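Side-chain contacts in putative Lipoprotein (Shewanella oneidensis, PDB 3U24), which is of unknown function but binds zinc and calcium ions and belongs to the DUF885 family, placed in the MA clan of metallopeptidases: residues A31-L36 with P425-S430; S144-M149 with D200-L205; T380-M385 with S392-Y397. All blocks are in the same frame, centred on the assembly; numbering follows the deposited sequence.

Interaction 1: residues A31-L36 with P425-S430; sequences AFIDDL and PSLVKS. With ZN (zinc ion), chain H.
Ser-426 OG, just ahead of the two residues that meet Ile-33, Leu-427 and Val-428, is gripped by two groups. Lys-429 N donates to it over 3.0 Å in a nearly straight bond (168°), and the same oxygen is hydrogen-bonded to Asp-93 OD1 of helix 88-111. The serine is thereby fixed as the N-cap of helix 427-432.

Across the contact everything is apolar. Ile-33 holds CG1 anti to its carbonyl carbon (chi1 -66°), which spreads its two branches over separate partners: CG2 approaches Leu-427 CD2 at 4.3 Å, while CG1 comes to 4.4 Å from Val-428 CG2. Both are loose van der Waals approaches, and Tyr-369, Leu-431 and Phe-432 also pack against Ile-33.

On the side of helix 25-39 turned away from this packing, Asp-35 binds a zinc ion through OD1 at 2.3 Å. Two waters join the metal, and one of them donates to Asp-35 OD2 at 3.2 Å. Gln-74 also hydrogen-bonds OD2, which helps to set the rotation of the carboxylate.

The contact is thus an ordinary hydrophobic helix-to-helix packing, joining the N-terminal helix to the N-capped start of helix 427-432, with a carboxylate-and-water zinc site on the far side of the first helix.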
ATOM      1  N   ALA A  31      -3.887  15.034  21.974  1.00 25.54           N
ATOM      2  CA  ALA A  31      -4.762  14.283  22.877  1.00 24.83           C
ATOM      3  C   ALA A  31      -5.536  13.203  22.125  1.00 23.73           C
ATOM      4  O   ALA A  31      -5.804  12.145  22.661  1.00 23.72           O
ATOM      5  CB  ALA A  31      -5.726  15.211  23.597  1.00 24.67           C
ATOM      6  N   PHE A  32      -5.890  13.465  20.882  1.00 22.91           N
ATOM      7  CA  PHE A  32      -6.592  12.486  20.099  1.00 22.86           C
ATOM      8  C   PHE A  32      -5.732  11.221  19.886  1.00 22.80           C
ATOM      9  O   PHE A  32      -6.183  10.100  20.058  1.00 22.84           O
ATOM     10  CB  PHE A  32      -6.981  13.070  18.736  1.00 22.20           C
ATOM     11  CG  PHE A  32      -7.502  12.046  17.792  1.00 21.26           C
ATOM     12  CD1 PHE A  32      -8.770  11.594  17.913  1.00 21.39           C
ATOM     13  CD2 PHE A  32      -6.696  11.504  16.833  1.00 21.09           C
ATOM     14  CE1 PHE A  32      -9.270  10.626  17.079  1.00 21.15           C
ATOM     15  CE2 PHE A  32      -7.169  10.533  15.986  1.00 20.70           C
ATOM     16  CZ  PHE A  32      -8.462  10.090  16.122  1.00 21.02           C
ATOM     17  N   ILE A  33      -4.505  11.412  19.445  1.00 23.48           N
ATOM     18  CA  ILE A  33      -3.570  10.308  19.260  1.00 23.37           C
ATOM     19  C   ILE A  33      -3.352   9.593  20.594  1.00 24.22           C
ATOM     20  O   ILE A  33      -3.419   8.366  20.659  1.00 23.44           O
ATOM     21  CB  ILE A  33      -2.231  10.798  18.643  1.00 23.86           C
ATOM     22  CG1 ILE A  33      -2.466  11.302  17.196  1.00 23.87           C
ATOM     23  CG2 ILE A  33      -1.141   9.721  18.702  1.00 22.79           C
ATOM     24  CD1 ILE A  33      -3.235  10.309  16.351  1.00 24.28           C
ATOM     25  N   ASP A  34      -3.138  10.333  21.676  1.00 25.54           N
ATOM     26  CA  ASP A  34      -3.066   9.668  22.966  1.00 27.72           C
ATOM     27  C   ASP A  34      -4.290   8.797  23.282  1.00 27.39           C
ATOM     28  O   ASP A  34      -4.130   7.664  23.738  1.00 26.13           O
ATOM     29  CB  ASP A  34      -2.818  10.659  24.067  1.00 31.24           C
ATOM     30  CG  ASP A  34      -1.392  11.210  24.039  1.00 34.10           C
ATOM     31  OD1 ASP A  34      -0.520  10.600  23.360  1.00 37.40           O
ATOM     32  OD2 ASP A  34      -1.159  12.249  24.703  1.00 39.79           O
ATOM     33  N   ASP A  35      -5.489   9.297  22.991  1.00 26.36           N
ATOM     34  CA  ASP A  35      -6.676   8.537  23.241  1.00 26.87           C
ATOM     35  C   ASP A  35      -6.792   7.363  22.308  1.00 24.97           C
ATOM     36  O   ASP A  35      -7.290   6.338  22.713  1.00 25.24           O
ATOM     37  CB  ASP A  35      -7.926   9.402  23.101  1.00 28.96           C
ATOM     38  CG  ASP A  35      -8.029  10.433  24.201  1.00 31.82           C
ATOM     39  OD1 ASP A  35      -7.332  10.235  25.211  1.00 35.00           O
ATOM     40  OD2 ASP A  35      -8.783  11.439  24.063  1.00 35.62           O
ATOM     41  N   LEU A  36      -6.344   7.508  21.066  1.00 22.94           N
ATOM     42  CA  LEU A  36      -6.411   6.411  20.120  1.00 22.30           C
ATOM     43  C   LEU A  36      -5.540   5.286  20.626  1.00 22.04           C
ATOM     44  O   LEU A  36      -5.955   4.160  20.583  1.00 22.04           O
ATOM     45  CB  LEU A  36      -5.995   6.829  18.711  1.00 21.62           C
ATOM     46  CG  LEU A  36      -6.190   5.797  17.613  1.00 21.73           C
ATOM     47  CD1 LEU A  36      -7.646   5.395  17.475  1.00 21.29           C
ATOM     48  CD2 LEU A  36      -5.575   6.306  16.301  1.00 21.93           C
ATOM     49  N   PRO A 425       5.907  18.494   8.548  1.00 37.48           N
ATOM     50  CA  PRO A 425       5.263  17.247   8.973  1.00 34.97           C
ATOM     51  C   PRO A 425       4.209  17.389  10.092  1.00 32.75           C
ATOM     52  O   PRO A 425       4.162  18.366  10.805  1.00 32.32           O
ATOM     53  CB  PRO A 425       6.455  16.429   9.497  1.00 36.28           C
ATOM     54  CG  PRO A 425       7.359  17.481  10.081  1.00 37.28           C
ATOM     55  CD  PRO A 425       7.192  18.723   9.235  1.00 36.55           C
ATOM     56  N   SER A 426       3.344  16.408  10.218  1.00 30.66           N
ATOM     57  CA  SER A 426       2.515  16.297  11.396  1.00 29.68           C
ATOM     58  C   SER A 426       2.355  14.841  11.740  1.00 28.37           C
ATOM     59  O   SER A 426       2.386  13.975  10.855  1.00 28.32           O
ATOM     60  CB  SER A 426       1.145  16.935  11.184  1.00 28.63           C
ATOM     61  OG  SER A 426       0.286  16.047  10.519  1.00 28.40           O
ATOM     62  N   LEU A 427       2.177  14.572  13.025  1.00 28.47           N
ATOM     63  CA  LEU A 427       1.966  13.210  13.489  1.00 28.55           C
ATOM     64  C   LEU A 427       0.759  12.589  12.792  1.00 26.55           C
ATOM     65  O   LEU A 427       0.852  11.511  12.268  1.00 26.86           O
ATOM     66  CB  LEU A 427       1.829  13.186  15.021  1.00 30.79           C
ATOM     67  CG  LEU A 427       2.020  11.834  15.751  1.00 32.67           C
ATOM     68  CD1 LEU A 427       3.243  11.048  15.272  1.00 31.82           C
ATOM     69  CD2 LEU A 427       2.111  12.062  17.266  1.00 32.65           C
ATOM     70  N   VAL A 428      -0.363  13.305  12.720  1.00 25.94           N
ATOM     71  CA  VAL A 428      -1.551  12.810  12.027  1.00 24.38           C
ATOM     72  C   VAL A 428      -1.322  12.412  10.556  1.00 24.36           C
ATOM     73  O   VAL A 428      -1.765  11.356  10.141  1.00 24.10           O
ATOM     74  CB  VAL A 428      -2.723  13.797  12.172  1.00 23.72           C
ATOM     75  CG1 VAL A 428      -3.913  13.381  11.313  1.00 22.03           C
ATOM     76  CG2 VAL A 428      -3.118  13.876  13.647  1.00 23.29           C
ATOM     77  N   LYS A 429      -0.632  13.243   9.782  0.50 24.31           N
ATOM     78  CA  LYS A 429      -0.330  12.904   8.397  0.50 24.09           C
ATOM     79  C   LYS A 429       0.610  11.737   8.307  0.50 24.50           C
ATOM     80  O   LYS A 429       0.484  10.933   7.395  0.50 25.33           O
ATOM     81  CB  LYS A 429       0.298  14.066   7.628  0.50 23.75           C
ATOM     82  CG  LYS A 429      -0.594  15.275   7.468  0.50 23.26           C
ATOM     83  CD  LYS A 429      -0.065  16.214   6.382  0.50 22.70           C
ATOM     84  CE  LYS A 429       1.265  16.841   6.754  0.50 22.14           C
ATOM     85  NZ  LYS A 429       1.331  18.199   6.171  0.50 22.04           N
ATOM     86  N   SER A 430       1.569  11.643   9.221  1.00 24.80           N
ATOM     87  CA  SER A 430       2.510  10.532   9.192  1.00 25.52           C
ATOM     88  C   SER A 430       1.781   9.218   9.464  1.00 25.65           C
ATOM     89  O   SER A 430       2.015   8.264   8.788  1.00 26.07           O
ATOM     90  CB  SER A 430       3.654  10.742  10.187  1.00 27.03           C
ATOM     91  OG  SER A 430       4.445  11.842   9.781  1.00 27.98           O
TER
HETATM   92 ZN    ZN H 606      -7.334  11.422  27.171  1.00 86.58          ZN
HETATM   93  O   HOH W   1      -6.002  12.850  25.890  1.00 47.72           O
HETATM   94  O   HOH W   2      -8.874  13.380  26.618  1.00 49.17           O

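Interaction 2: residues S144-M149 with D200-L205; sequences SVLARM and DAEKAL. With EDO (1,2-ethanediol), chain P.
Leu-146 and Leu-205 cross at about a right angle. Leu-146 points across from helix 138-148 with CG anti to the backbone N (chi1 180°), which carries both methyls to the first turn and a half of helix 200-234. CD1 settles against Leu-205 CG at 3.8 Å, and CD2 lies 4.1 Å from Leu-205 CD2. Its CD2 also rests on the preceding turn, 4.1 Å from Glu-202 O and 4.3 Å from Glu-202 CB. Leu-205 does not point straight at its partner, yet its CB, CG and CD2 all come against the Leu-146 methyls. Cutting Leu-146 back to an alanine would be likely to leave a gap beside Leu-205 and strip the cover from the Glu-202 backbone, weakening the grip of one helix on the other.

The polar groups look elsewhere. The carboxylate of Glu-202 turns to Arg-143, in a salt bridge that ties the same two helices together beside the leucines, and it also accepts from Ser-199 N. Arg-148, extended from CG to NE, carries its guanidinium to the opposite flank. There NH2 donates to O2 of an ethanediol, probably picked up from the crystallisation liquor, at 3.1 Å, a bent bond (139°) at the edge of the group. Thr-42 and the carbonyl of Asp-53 hold the guanidinium as well.

Helix 138-148 thus packs against both helix 200-234, where Arg-209 bonds Leu-146 O, and helix 124-131, with Val-145 and Met-149 touching Phe-206 of the one and Phe-127 of the other.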
ATOM      1  N   SER A 144       6.700  -8.386  28.102  1.00 22.66           N
ATOM      2  CA  SER A 144       5.536  -7.961  27.324  1.00 22.09           C
ATOM      3  C   SER A 144       4.817  -9.170  26.715  1.00 21.27           C
ATOM      4  O   SER A 144       3.577  -9.286  26.779  1.00 21.64           O
ATOM      5  CB  SER A 144       5.915  -6.937  26.234  1.00 21.86           C
ATOM      6  OG  SER A 144       6.224  -5.689  26.849  1.00 22.34           O
ATOM      7  N   VAL A 145       5.591 -10.067  26.138  1.00 20.40           N
ATOM      8  CA  VAL A 145       5.050 -11.287  25.557  1.00 20.01           C
ATOM      9  C   VAL A 145       4.411 -12.179  26.661  1.00 20.20           C
ATOM     10  O   VAL A 145       3.316 -12.741  26.482  1.00 19.02           O
ATOM     11  CB  VAL A 145       6.175 -12.072  24.856  1.00 20.27           C
ATOM     12  CG1 VAL A 145       5.699 -13.468  24.473  1.00 19.81           C
ATOM     13  CG2 VAL A 145       6.649 -11.288  23.645  1.00 19.91           C
ATOM     14  N   LEU A 146       5.109 -12.288  27.801  1.00 20.20           N
ATOM     15  CA  LEU A 146       4.571 -13.047  28.924  1.00 20.92           C
ATOM     16  C   LEU A 146       3.130 -12.573  29.239  1.00 20.60           C
ATOM     17  O   LEU A 146       2.231 -13.394  29.275  1.00 20.12           O
ATOM     18  CB  LEU A 146       5.496 -12.980  30.164  1.00 21.38           C
ATOM     19  CG  LEU A 146       5.124 -13.704  31.463  1.00 21.87           C
ATOM     20  CD1 LEU A 146       4.948 -15.196  31.204  1.00 22.50           C
ATOM     21  CD2 LEU A 146       6.210 -13.454  32.498  1.00 22.30           C
ATOM     22  N   ALA A 147       2.923 -11.253  29.361  1.00 20.20           N
ATOM     23  CA  ALA A 147       1.623 -10.679  29.706  1.00 20.09           C
ATOM     24  C   ALA A 147       0.643 -10.803  28.545  1.00 19.72           C
ATOM     25  O   ALA A 147      -0.551 -11.099  28.738  1.00 20.09           O
ATOM     26  CB  ALA A 147       1.758  -9.192  30.176  1.00 19.43           C
ATOM     27  N   ARG A 148       1.131 -10.596  27.330  1.00 19.58           N
ATOM     28  CA  ARG A 148       0.250 -10.606  26.160  1.00 19.40           C
ATOM     29  C   ARG A 148      -0.347 -11.993  25.853  1.00 20.07           C
ATOM     30  O   ARG A 148      -1.397 -12.105  25.218  1.00 19.40           O
ATOM     31  CB  ARG A 148       1.005 -10.027  24.949  1.00 19.01           C
ATOM     32  CG  ARG A 148       0.167  -9.664  23.723  1.00 18.35           C
ATOM     33  CD  ARG A 148       1.040  -9.241  22.530  1.00 17.93           C
ATOM     34  NE  ARG A 148       0.220  -8.760  21.427  1.00 17.55           N
ATOM     35  CZ  ARG A 148      -0.209  -7.499  21.326  1.00 17.77           C
ATOM     36  NH1 ARG A 148       0.156  -6.569  22.235  1.00 17.66           N
ATOM     37  NH2 ARG A 148      -0.991  -7.154  20.307  1.00 17.56           N
HETATM   38  N   MSE A 149       0.353 -13.052  26.266  1.00 21.09           N
HETATM   39  CA  MSE A 149      -0.156 -14.417  26.098  1.00 22.39           C
HETATM   40  C   MSE A 149      -1.405 -14.768  26.955  1.00 23.34           C
HETATM   41  O   MSE A 149      -2.177 -15.671  26.564  1.00 22.63           O
HETATM   42  CB  MSE A 149       0.955 -15.460  26.344  1.00 22.52           C
HETATM   43  CG  MSE A 149       1.997 -15.515  25.237  1.00 22.32           C
HETATM   44 SE   MSE A 149       3.216 -17.041  25.469  0.90 22.85          SE
HETATM   45  CE  MSE A 149       3.946 -16.526  27.218  1.00 22.78           C
ATOM     46  N   ASP A 200      13.479 -17.378  37.504  1.00 30.54           N
ATOM     47  CA  ASP A 200      12.991 -18.740  37.341  1.00 32.15           C
ATOM     48  C   ASP A 200      11.456 -18.870  37.403  1.00 30.02           C
ATOM     49  O   ASP A 200      10.881 -19.695  36.690  1.00 29.33           O
ATOM     50  CB  ASP A 200      13.645 -19.675  38.366  1.00 35.20           C
ATOM     51  CG  ASP A 200      15.098 -20.002  38.019  1.00 38.99           C
ATOM     52  OD1 ASP A 200      15.560 -19.606  36.915  1.00 44.04           O
ATOM     53  OD2 ASP A 200      15.773 -20.672  38.842  1.00 44.10           O
ATOM     54  N   ALA A 201      10.819 -18.065  38.245  1.00 28.52           N
ATOM     55  CA  ALA A 201       9.371 -18.046  38.325  1.00 28.35           C
ATOM     56  C   ALA A 201       8.765 -17.503  37.013  1.00 26.89           C
ATOM     57  O   ALA A 201       7.799 -18.065  36.490  1.00 25.30           O
ATOM     58  CB  ALA A 201       8.896 -17.221  39.532  1.00 28.30           C
ATOM     59  N   GLU A 202       9.349 -16.437  36.476  1.00 26.23           N
ATOM     60  CA  GLU A 202       8.878 -15.902  35.197  1.00 26.44           C
ATOM     61  C   GLU A 202       9.026 -16.925  34.032  1.00 25.33           C
ATOM     62  O   GLU A 202       8.161 -17.023  33.185  1.00 23.65           O
ATOM     63  CB  GLU A 202       9.571 -14.576  34.862  1.00 27.51           C
ATOM     64  CG  GLU A 202       9.131 -13.392  35.703  1.00 29.06           C
ATOM     65  CD  GLU A 202      10.057 -12.202  35.548  1.00 31.32           C
ATOM     66  OE1 GLU A 202      11.313 -12.391  35.600  1.00 32.40           O
ATOM     67  OE2 GLU A 202       9.544 -11.058  35.366  1.00 33.02           O
ATOM     68  N   LYS A 203      10.128 -17.672  34.018  1.00 25.44           N
ATOM     69  CA  LYS A 203      10.357 -18.681  32.984  1.00 25.47           C
ATOM     70  C   LYS A 203       9.272 -19.758  33.036  1.00 25.58           C
ATOM     71  O   LYS A 203       8.746 -20.153  31.989  1.00 24.99           O
ATOM     72  CB  LYS A 203      11.762 -19.283  33.112  1.00 25.77           C
ATOM     73  CG  LYS A 203      12.820 -18.273  32.679  1.00 25.86           C
ATOM     74  CD  LYS A 203      14.254 -18.786  32.809  1.00 26.35           C
ATOM     75  CE  LYS A 203      15.244 -17.633  32.682  1.00 26.31           C
ATOM     76  NZ  LYS A 203      16.682 -18.049  32.769  1.00 26.76           N
ATOM     77  N   ALA A 204       8.928 -20.211  34.253  1.00 25.68           N
ATOM     78  CA  ALA A 204       7.967 -21.295  34.418  1.00 25.97           C
ATOM     79  C   ALA A 204       6.581 -20.792  34.035  1.00 25.54           C
ATOM     80  O   ALA A 204       5.832 -21.490  33.398  1.00 25.40           O
ATOM     81  CB  ALA A 204       7.988 -21.846  35.866  1.00 25.90           C
ATOM     82  N   LEU A 205       6.245 -19.554  34.403  1.00 25.92           N
ATOM     83  CA  LEU A 205       4.975 -18.970  34.016  1.00 25.71           C
ATOM     84  C   LEU A 205       4.881 -18.871  32.480  1.00 25.62           C
ATOM     85  O   LEU A 205       3.802 -19.097  31.862  1.00 25.01           O
ATOM     86  CB  LEU A 205       4.846 -17.594  34.605  1.00 25.90           C
ATOM     87  CG  LEU A 205       3.524 -16.851  34.317  1.00 26.09           C
ATOM     88  CD1 LEU A 205       2.302 -17.684  34.747  1.00 25.78           C
ATOM     89  CD2 LEU A 205       3.539 -15.433  34.932  1.00 25.59           C
TER
HETATM   90  C1  EDO P 600      -2.551  -8.219  16.192  1.00 37.05           C
HETATM   91  O1  EDO P 600      -1.903  -9.472  15.910  1.00 32.15           O
HETATM   92  C2  EDO P 600      -3.684  -8.345  17.231  1.00 36.58           C
HETATM   93  O2  EDO P 600      -3.106  -8.531  18.522  1.00 32.92           O

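Interaction 3: residues T380-M385 with S392-Y397; sequences TPLDGM and SYLREY
The Tyr-393 ring has Leu-382 CD2 over one face and Tyr-397 CD2 over the other. The leucine methyl makes a CH-pi contact, 4.2 Å from the ring centroid and 27° off the normal, and its nearest ring atom is Tyr-393 CD1 at 3.8 Å. Tyr-397, four residues on and just past the helix, holds its CD2 3.5 Å above the opposite face, displaced toward the rim.

Met-385, present as selenomethionine, reaches the ring obliquely from the Leu-382 side, its extended chain crossing the tyrosine at about a right angle. Its CE lies 4.2 Å from Tyr-393 CD2 and the selenium 5.2 Å from the centroid, a Met-aromatic contact, although this residue is poorly ordered and the approach should be read with that in mind.

Leu-382 divides its two methyls. Its chi1 of -47° brings the isobutyl group toward the helix, and chi2 (180°) parts the branches: CD2 goes to the tyrosine face while CD1 fits tightly against Leu-394 CD2 at 3.6 Å. Leu-394 in turn packs on His-313, Val-314 and Phe-319, and Arg-316 hydrogen-bonds Leu-382 O, so the buried leucine is held by both its side chain and its backbone.

This is a loop folded back onto the helix that follows it: the connection after strand 376-379 lies along helix 387-396, with a CH-pi and Met-aromatic cluster on one side and, beyond Leu-394, the zinc site of His-313 and Glu-391.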
ATOM      1  N   THR A 380      16.970  -5.042  -4.453  1.00 55.11           N
ATOM      2  CA  THR A 380      17.383  -6.432  -4.199  1.00 59.36           C
ATOM      3  C   THR A 380      18.287  -6.980  -5.280  1.00 58.19           C
ATOM      4  O   THR A 380      17.812  -7.129  -6.426  1.00 55.89           O
ATOM      5  CB  THR A 380      16.193  -7.403  -4.069  1.00 62.55           C
ATOM      6  OG1 THR A 380      15.284  -6.860  -3.102  1.00 65.61           O
ATOM      7  CG2 THR A 380      16.687  -8.824  -3.614  1.00 58.23           C
ATOM      8  N   PRO A 381      19.577  -7.298  -4.916  1.00 58.31           N
ATOM      9  CA  PRO A 381      20.375  -8.051  -5.889  1.00 59.73           C
ATOM     10  C   PRO A 381      19.680  -9.380  -6.278  1.00 58.83           C
ATOM     11  O   PRO A 381      18.785  -9.911  -5.560  1.00 54.08           O
ATOM     12  CB  PRO A 381      21.760  -8.268  -5.186  1.00 60.23           C
ATOM     13  CG  PRO A 381      21.571  -7.915  -3.753  1.00 60.03           C
ATOM     14  CD  PRO A 381      20.344  -7.027  -3.666  1.00 58.68           C
ATOM     15  N   LEU A 382      20.072  -9.861  -7.449  1.00 58.94           N
ATOM     16  CA  LEU A 382      19.524 -11.078  -7.999  1.00 61.61           C
ATOM     17  C   LEU A 382      20.517 -12.200  -7.667  1.00 66.00           C
ATOM     18  O   LEU A 382      21.349 -12.588  -8.482  1.00 68.46           O
ATOM     19  CB  LEU A 382      19.292 -10.881  -9.496  1.00 59.59           C
ATOM     20  CG  LEU A 382      18.583  -9.563  -9.807  1.00 55.70           C
ATOM     21  CD1 LEU A 382      18.358  -9.368 -11.292  1.00 54.19           C
ATOM     22  CD2 LEU A 382      17.281  -9.500  -9.029  1.00 55.80           C
ATOM     23  N   ASP A 383      20.457 -12.639  -6.417  1.00 69.25           N
ATOM     24  CA  ASP A 383      21.146 -13.835  -5.932  1.00 75.28           C
ATOM     25  C   ASP A 383      20.055 -14.632  -5.245  1.00 79.44           C
ATOM     26  O   ASP A 383      19.051 -14.054  -4.795  1.00 83.87           O
ATOM     27  CB  ASP A 383      22.252 -13.483  -4.922  1.00 77.01           C
ATOM     28  CG  ASP A 383      21.754 -12.572  -3.758  1.00 76.07           C
ATOM     29  OD1 ASP A 383      22.013 -11.359  -3.824  1.00 76.81           O
ATOM     30  OD2 ASP A 383      21.115 -13.050  -2.782  1.00 76.31           O
ATOM     31  N   GLY A 384      20.234 -15.940  -5.147  1.00 83.45           N
ATOM     32  CA  GLY A 384      19.220 -16.808  -4.529  1.00 87.24           C
ATOM     33  C   GLY A 384      18.298 -17.385  -5.587  1.00 87.83           C
ATOM     34  O   GLY A 384      18.187 -18.619  -5.730  1.00 91.93           O
HETATM   35  N   MSE A 385      17.650 -16.477  -6.326  1.00 82.23           N
HETATM   36  CA  MSE A 385      16.908 -16.811  -7.546  1.00 78.51           C
HETATM   37  C   MSE A 385      17.717 -17.770  -8.476  1.00 76.31           C
HETATM   38  O   MSE A 385      18.957 -17.761  -8.494  1.00 78.53           O
HETATM   39  CB  MSE A 385      16.532 -15.520  -8.307  1.00 79.14           C
HETATM   40  CG  MSE A 385      15.496 -14.580  -7.612  1.00 80.54           C
HETATM   41 SE   MSE A 385      14.723 -13.185  -8.830  0.90 82.59          SE
HETATM   42  CE  MSE A 385      13.360 -12.412  -7.632  1.00 78.36           C
ATOM     43  N   SER A 392      13.763 -13.778 -15.966  1.00 26.88           N
ATOM     44  CA  SER A 392      12.389 -13.257 -16.069  1.00 27.74           C
ATOM     45  C   SER A 392      12.253 -11.888 -15.411  1.00 27.76           C
ATOM     46  O   SER A 392      11.527 -11.026 -15.898  1.00 27.91           O
ATOM     47  CB  SER A 392      11.351 -14.207 -15.453  1.00 28.15           C
ATOM     48  OG  SER A 392      11.181 -15.345 -16.288  1.00 31.73           O
ATOM     49  N   TYR A 393      12.935 -11.715 -14.290  1.00 27.92           N
ATOM     50  CA  TYR A 393      12.920 -10.469 -13.571  1.00 29.51           C
ATOM     51  C   TYR A 393      13.542  -9.364 -14.398  1.00 28.06           C
ATOM     52  O   TYR A 393      12.994  -8.283 -14.469  1.00 27.78           O
ATOM     53  CB  TYR A 393      13.668 -10.627 -12.263  1.00 32.63           C
ATOM     54  CG  TYR A 393      13.595  -9.453 -11.349  1.00 35.93           C
ATOM     55  CD1 TYR A 393      14.542  -8.431 -11.441  1.00 38.67           C
ATOM     56  CD2 TYR A 393      12.601  -9.363 -10.356  1.00 39.18           C
ATOM     57  CE1 TYR A 393      14.498  -7.325 -10.589  1.00 42.32           C
ATOM     58  CE2 TYR A 393      12.556  -8.259  -9.484  1.00 42.26           C
ATOM     59  CZ  TYR A 393      13.500  -7.241  -9.604  1.00 43.21           C
ATOM     60  OH  TYR A 393      13.492  -6.127  -8.766  1.00 48.82           O
ATOM     61  N   LEU A 394      14.683  -9.645 -15.013  1.00 26.62           N
ATOM     62  CA  LEU A 394      15.365  -8.666 -15.833  1.00 25.91           C
ATOM     63  C   LEU A 394      14.585  -8.325 -17.083  1.00 26.18           C
ATOM     64  O   LEU A 394      14.677  -7.197 -17.568  1.00 25.86           O
ATOM     65  CB  LEU A 394      16.775  -9.141 -16.194  1.00 25.99           C
ATOM     66  CG  LEU A 394      17.749  -9.202 -15.011  1.00 26.12           C
ATOM     67  CD1 LEU A 394      19.025  -9.942 -15.375  1.00 26.17           C
ATOM     68  CD2 LEU A 394      18.083  -7.789 -14.550  1.00 26.71           C
ATOM     69  N   ARG A 395      13.792  -9.256 -17.602  1.00 26.62           N
ATOM     70  CA  ARG A 395      12.893  -8.908 -18.699  1.00 28.15           C
ATOM     71  C   ARG A 395      11.748  -7.948 -18.308  1.00 28.68           C
ATOM     72  O   ARG A 395      11.350  -7.100 -19.103  1.00 27.55           O
ATOM     73  CB  ARG A 395      12.329 -10.146 -19.338  1.00 29.11           C
ATOM     74  CG  ARG A 395      13.451 -10.935 -19.964  1.00 30.39           C
ATOM     75  CD  ARG A 395      13.020 -11.810 -21.086  1.00 30.90           C
ATOM     76  NE  ARG A 395      14.154 -12.659 -21.465  1.00 31.32           N
ATOM     77  CZ  ARG A 395      14.038 -13.713 -22.248  1.00 30.31           C
ATOM     78  NH1 ARG A 395      12.861 -14.009 -22.764  1.00 30.54           N
ATOM     79  NH2 ARG A 395      15.089 -14.457 -22.534  1.00 30.71           N
ATOM     80  N   GLU A 396      11.221  -8.122 -17.099  0.50 28.38           N
ATOM     81  CA  GLU A 396      10.237  -7.215 -16.534  0.50 28.75           C
ATOM     82  C   GLU A 396      10.928  -5.849 -16.323  0.50 27.41           C
ATOM     83  O   GLU A 396      10.467  -4.814 -16.833  0.50 26.43           O
ATOM     84  CB  GLU A 396       9.743  -7.779 -15.189  0.50 30.89           C
ATOM     85  CG  GLU A 396       8.233  -7.886 -14.995  0.50 32.71           C
ATOM     86  CD  GLU A 396       7.844  -7.933 -13.519  0.50 35.10           C
ATOM     87  OE1 GLU A 396       8.204  -8.922 -12.808  0.50 37.03           O
ATOM     88  OE2 GLU A 396       7.175  -6.963 -13.064  0.50 36.16           O
ATOM     89  N   TYR A 397      12.059  -5.864 -15.621  1.00 26.09           N
ATOM     90  CA  TYR A 397      12.832  -4.620 -15.341  1.00 26.73           C
ATOM     91  C   TYR A 397      13.941  -4.359 -16.361  1.00 25.10           C
ATOM     92  O   TYR A 397      15.105  -4.183 -16.023  1.00 25.23           O
ATOM     93  CB  TYR A 397      13.293  -4.552 -13.885  1.00 27.22           C
ATOM     94  CG  TYR A 397      12.104  -4.625 -12.957  1.00 29.01           C
ATOM     95  CD1 TYR A 397      11.336  -3.496 -12.675  1.00 30.94           C
ATOM     96  CD2 TYR A 397      11.726  -5.816 -12.400  1.00 30.96           C
ATOM     97  CE1 TYR A 397      10.227  -3.561 -11.850  1.00 30.82           C
ATOM     98  CE2 TYR A 397      10.609  -5.905 -11.590  1.00 33.44           C
ATOM     99  CZ  TYR A 397       9.865  -4.773 -11.319  1.00 33.90           C
ATOM    100  OH  TYR A 397       8.765  -4.898 -10.499  1.00 37.38           O
TER

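How the interactions relate
Along the chain, interaction 1 opens first and closes last: between its segments lie interaction 2 and then interaction 3, in series. Their centres are well separated, about 32 Å between interactions 1 and 2, about 39 Å between 1 and 3, and about 44 Å between 2 and 3. Interactions 1 and 3 lie on opposite sides of the chain's centre. Interaction 1 brings the N-terminal helix 25-39 onto helix 427-432, some 390 residues later, whereas the other two are more local packings: interaction 2 pairs two helices farther from the centre, and interaction 3 joins a loop leaving the small sheet to helix 387-396. Zinc ions lie near interactions 1 and 3; interaction 2 is away from the annotated sites.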